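Local coordinates for aq_2013 protein (PDB 2P6C) that is of unknown function, a member of the uncharacterised UPF0047 (YjbQ) family that assembles from three copies of the same chain, at residues A[50-55]-A[98-103]. Residues are numbered along the deposited sequence; the frame is centred on the assembly and turned at random.
Sequences VIIQDD and LQVVLP
Val50 meets segment 98-103 through both backbone and side chain: its N donates to the O of Leu98, just before the strand begins, at 3.1 Å. The bond is fairly straight, but the donor sits well above the carbonyl plane, so it does not lie in line with a lone pair. The same valine holds CG1 anti to the backbone N (chi1 179°), which carries that methyl to 3.8 Å from Val100 CG2, the two side chains crossing at about a right angle. Ile51 turns its CB away, and its backbone pairs instead with Phe118. That pairing belongs to a three-stranded antiparallel sheet in which, within this chain, 48-53 is outermost, next to 116-121; 99-104 is outermost in a separate four-stranded antiparallel sheet, beside 37-43. The two segment axes pass 5.5 Å apart at closest, their N-to-C directions 63° apart, far from the alignment of neighbours within one sheet, so the apolar side chains fill a junction between two sheets. Ile52 points toward the other segment and touches two of its side chains. Its CG1 is anti to the carbonyl carbon (chi1 -76°) and the chain then runs extended, placing CD1 3.8 Å from Val100 CG1 and, tip to tip, 3.7 Å from Leu102 CD2. CG1 of Ile52 adds a second touch on Val100 CG1, also at 3.8 Å. Replaced by an alanine, Ile52 would lose CG1 and CD1, which is likely to open a gap facing Val100 CG1 and to take from Leu102 CD2 the methyl it meets. Leu46 of the second subunit also packs on Ile52, which places this apolar patch near the trimer interface.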
ATOM      1  N   VAL A  50      -2.104   2.521   9.556  1.00 10.17           N
ATOM      2  CA  VAL A  50      -3.372   3.098   9.077  1.00 10.24           C
ATOM      3  C   VAL A  50      -3.868   2.269   7.925  1.00 10.49           C
ATOM      4  O   VAL A  50      -3.189   2.012   6.936  1.00 11.44           O
ATOM      5  CB  VAL A  50      -3.192   4.549   8.604  1.00 10.86           C
ATOM      6  CG1 VAL A  50      -4.541   5.106   8.091  1.00  8.27           C
ATOM      7  CG2 VAL A  50      -2.713   5.428   9.740  1.00  9.61           C
ATOM      8  N   ILE A  51      -5.104   1.777   8.162  1.00  9.90           N
ATOM      9  CA  ILE A  51      -5.833   0.861   7.242  1.00 10.51           C
ATOM     10  C   ILE A  51      -7.210   1.477   6.997  1.00 11.03           C
ATOM     11  O   ILE A  51      -7.721   2.256   7.792  1.00 10.37           O
ATOM     12  CB  ILE A  51      -5.915  -0.673   7.721  1.00 10.19           C
ATOM     13  CG1 ILE A  51      -6.744  -0.767   9.005  1.00 11.20           C
ATOM     14  CG2 ILE A  51      -4.503  -1.195   8.042  1.00  9.37           C
ATOM     15  CD1 ILE A  51      -7.125  -2.206   9.354  1.00 10.96           C
ATOM     16  N   ILE A  52      -7.819   1.028   5.909  1.00  9.40           N
ATOM     17  CA  ILE A  52      -9.202   1.326   5.594  1.00 10.48           C
ATOM     18  C   ILE A  52      -9.970   0.040   5.594  1.00 10.40           C
ATOM     19  O   ILE A  52      -9.664  -0.898   4.868  1.00  8.72           O
ATOM     20  CB  ILE A  52      -9.306   1.969   4.200  1.00  9.00           C
ATOM     21  CG1 ILE A  52      -8.845   3.428   4.268  1.00 11.41           C
ATOM     22  CG2 ILE A  52     -10.772   1.965   3.731  1.00  9.68           C
ATOM     23  CD1 ILE A  52      -8.724   4.072   2.886  1.00 12.02           C
ATOM     24  N   GLN A  53     -10.913  -0.043   6.532  1.00 10.37           N
ATOM     25  CA  GLN A  53     -11.837  -1.149   6.692  1.00 12.28           C
ATOM     26  C   GLN A  53     -13.235  -0.591   6.715  1.00 13.26           C
ATOM     27  O   GLN A  53     -13.444   0.567   6.476  1.00 12.25           O
ATOM     28  CB  GLN A  53     -11.608  -1.775   8.037  1.00 13.68           C
ATOM     29  CG  GLN A  53     -10.274  -2.474   8.061  1.00 16.00           C
ATOM     30  CD  GLN A  53     -10.330  -3.697   7.181  1.00 15.74           C
ATOM     31  OE1 GLN A  53     -10.645  -4.799   7.602  1.00 17.17           O
ATOM     32  NE2 GLN A  53      -9.896  -3.486   5.923  1.00 15.50           N
ATOM     33  N   ASP A  54     -14.218  -1.447   6.982  1.00 12.48           N
ATOM     34  CA  ASP A  54     -15.485  -0.811   7.311  1.00 13.91           C
ATOM     35  C   ASP A  54     -15.825  -0.998   8.790  1.00 13.36           C
ATOM     36  O   ASP A  54     -15.030  -1.485   9.568  1.00 12.03           O
ATOM     37  CB  ASP A  54     -16.624  -1.276   6.339  1.00 14.76           C
ATOM     38  CG  ASP A  54     -17.065  -2.725   6.556  1.00 16.96           C
ATOM     39  OD1 ASP A  54     -16.959  -3.211   7.679  1.00 15.72           O
ATOM     40  OD2 ASP A  54     -17.546  -3.342   5.599  1.00 18.33           O
ATOM     41  N   ASP A  55     -17.030  -0.570   9.175  1.00 12.86           N
ATOM     42  CA  ASP A  55     -17.379  -0.542  10.622  1.00 13.41           C
ATOM     43  C   ASP A  55     -17.925  -1.855  11.204  1.00 12.87           C
ATOM     44  O   ASP A  55     -18.002  -2.044  12.411  1.00 12.93           O
ATOM     45  CB  ASP A  55     -18.445   0.504  10.832  1.00 13.36           C
ATOM     46  CG  ASP A  55     -17.828   1.873  10.594  1.00 16.69           C
ATOM     47  OD1 ASP A  55     -16.844   2.198  11.255  1.00 16.93           O
ATOM     48  OD2 ASP A  55     -18.313   2.574   9.707  1.00 18.40           O
ATOM     49  N   LEU A  98       1.467  -0.019   6.196  1.00 11.26           N
ATOM     50  CA  LEU A  98       1.498   1.110   7.163  1.00 12.23           C
ATOM     51  C   LEU A  98       0.595   2.326   6.805  1.00 12.67           C
ATOM     52  O   LEU A  98       0.239   3.138   7.649  1.00 12.23           O
ATOM     53  CB  LEU A  98       2.949   1.572   7.326  1.00 13.12           C
ATOM     54  CG  LEU A  98       3.360   2.634   6.299  1.00 12.98           C
ATOM     55  CD1 LEU A  98       4.624   3.386   6.719  1.00 12.62           C
ATOM     56  CD2 LEU A  98       3.654   2.040   4.922  1.00 11.94           C
ATOM     57  N   GLN A  99       0.183   2.491   5.551  1.00 12.05           N
ATOM     58  CA  GLN A  99      -0.530   3.704   5.168  1.00 10.33           C
ATOM     59  C   GLN A  99      -1.625   3.592   4.098  1.00 10.31           C
ATOM     60  O   GLN A  99      -1.858   2.540   3.507  1.00  9.00           O
ATOM     61  CB  GLN A  99       0.513   4.696   4.644  1.00 10.38           C
ATOM     62  CG  GLN A  99       1.035   4.273   3.252  1.00  9.99           C
ATOM     63  CD  GLN A  99       2.315   4.969   2.792  1.00 10.76           C
ATOM     64  OE1 GLN A  99       2.636   4.957   1.599  1.00 10.59           O
ATOM     65  NE2 GLN A  99       3.058   5.556   3.729  1.00 10.23           N
ATOM     66  N   VAL A 100      -2.261   4.734   3.848  1.00 11.07           N
ATOM     67  CA  VAL A 100      -3.348   4.906   2.807  1.00 11.20           C
ATOM     68  C   VAL A 100      -3.216   6.307   2.297  1.00 11.19           C
ATOM     69  O   VAL A 100      -2.768   7.210   2.992  1.00 11.30           O
ATOM     70  CB  VAL A 100      -4.888   4.628   3.220  1.00 12.13           C
ATOM     71  CG1 VAL A 100      -5.062   3.168   3.631  1.00  9.78           C
ATOM     72  CG2 VAL A 100      -5.279   5.521   4.384  1.00 10.05           C
ATOM     73  N   VAL A 101      -3.618   6.493   1.041  1.00  9.30           N
ATOM     74  CA  VAL A 101      -3.652   7.794   0.414  1.00  8.99           C
ATOM     75  C   VAL A 101      -5.045   8.026  -0.069  1.00  9.47           C
ATOM     76  O   VAL A 101      -5.620   7.226  -0.794  1.00 10.05           O
ATOM     77  CB  VAL A 101      -2.716   7.819  -0.798  1.00  9.16           C
ATOM     78  CG1 VAL A 101      -2.789   9.180  -1.486  1.00  7.76           C
ATOM     79  CG2 VAL A 101      -1.289   7.556  -0.358  1.00  7.52           C
ATOM     80  N   LEU A 102      -5.652   9.131   0.344  1.00 10.52           N
ATOM     81  CA  LEU A 102      -7.019   9.443  -0.044  1.00 11.25           C
ATOM     82  C   LEU A 102      -7.119  10.748  -0.855  1.00 10.65           C
ATOM     83  O   LEU A 102      -6.330  11.672  -0.713  1.00 10.59           O
ATOM     84  CB  LEU A 102      -7.850   9.536   1.241  1.00 13.09           C
ATOM     85  CG  LEU A 102      -8.083   8.166   1.883  1.00 16.45           C
ATOM     86  CD1 LEU A 102      -8.599   8.262   3.321  1.00 17.95           C
ATOM     87  CD2 LEU A 102      -9.102   7.324   1.117  1.00 16.42           C
ATOM     88  N   PRO A 103      -8.113  10.762  -1.768  1.00 10.72           N
ATOM     89  CA  PRO A 103      -8.431  11.922  -2.584  1.00  9.70           C
ATOM     90  C   PRO A 103      -9.166  12.983  -1.777  1.00 10.91           C
ATOM     91  O   PRO A 103      -9.867  12.705  -0.816  1.00 10.38           O
ATOM     92  CB  PRO A 103      -9.359  11.477  -3.708  1.00 10.19           C
ATOM     93  CG  PRO A 103      -9.751  10.012  -3.465  1.00 10.42           C
ATOM     94  CD  PRO A 103      -9.006   9.671  -2.086  1.00  9.61           C
TER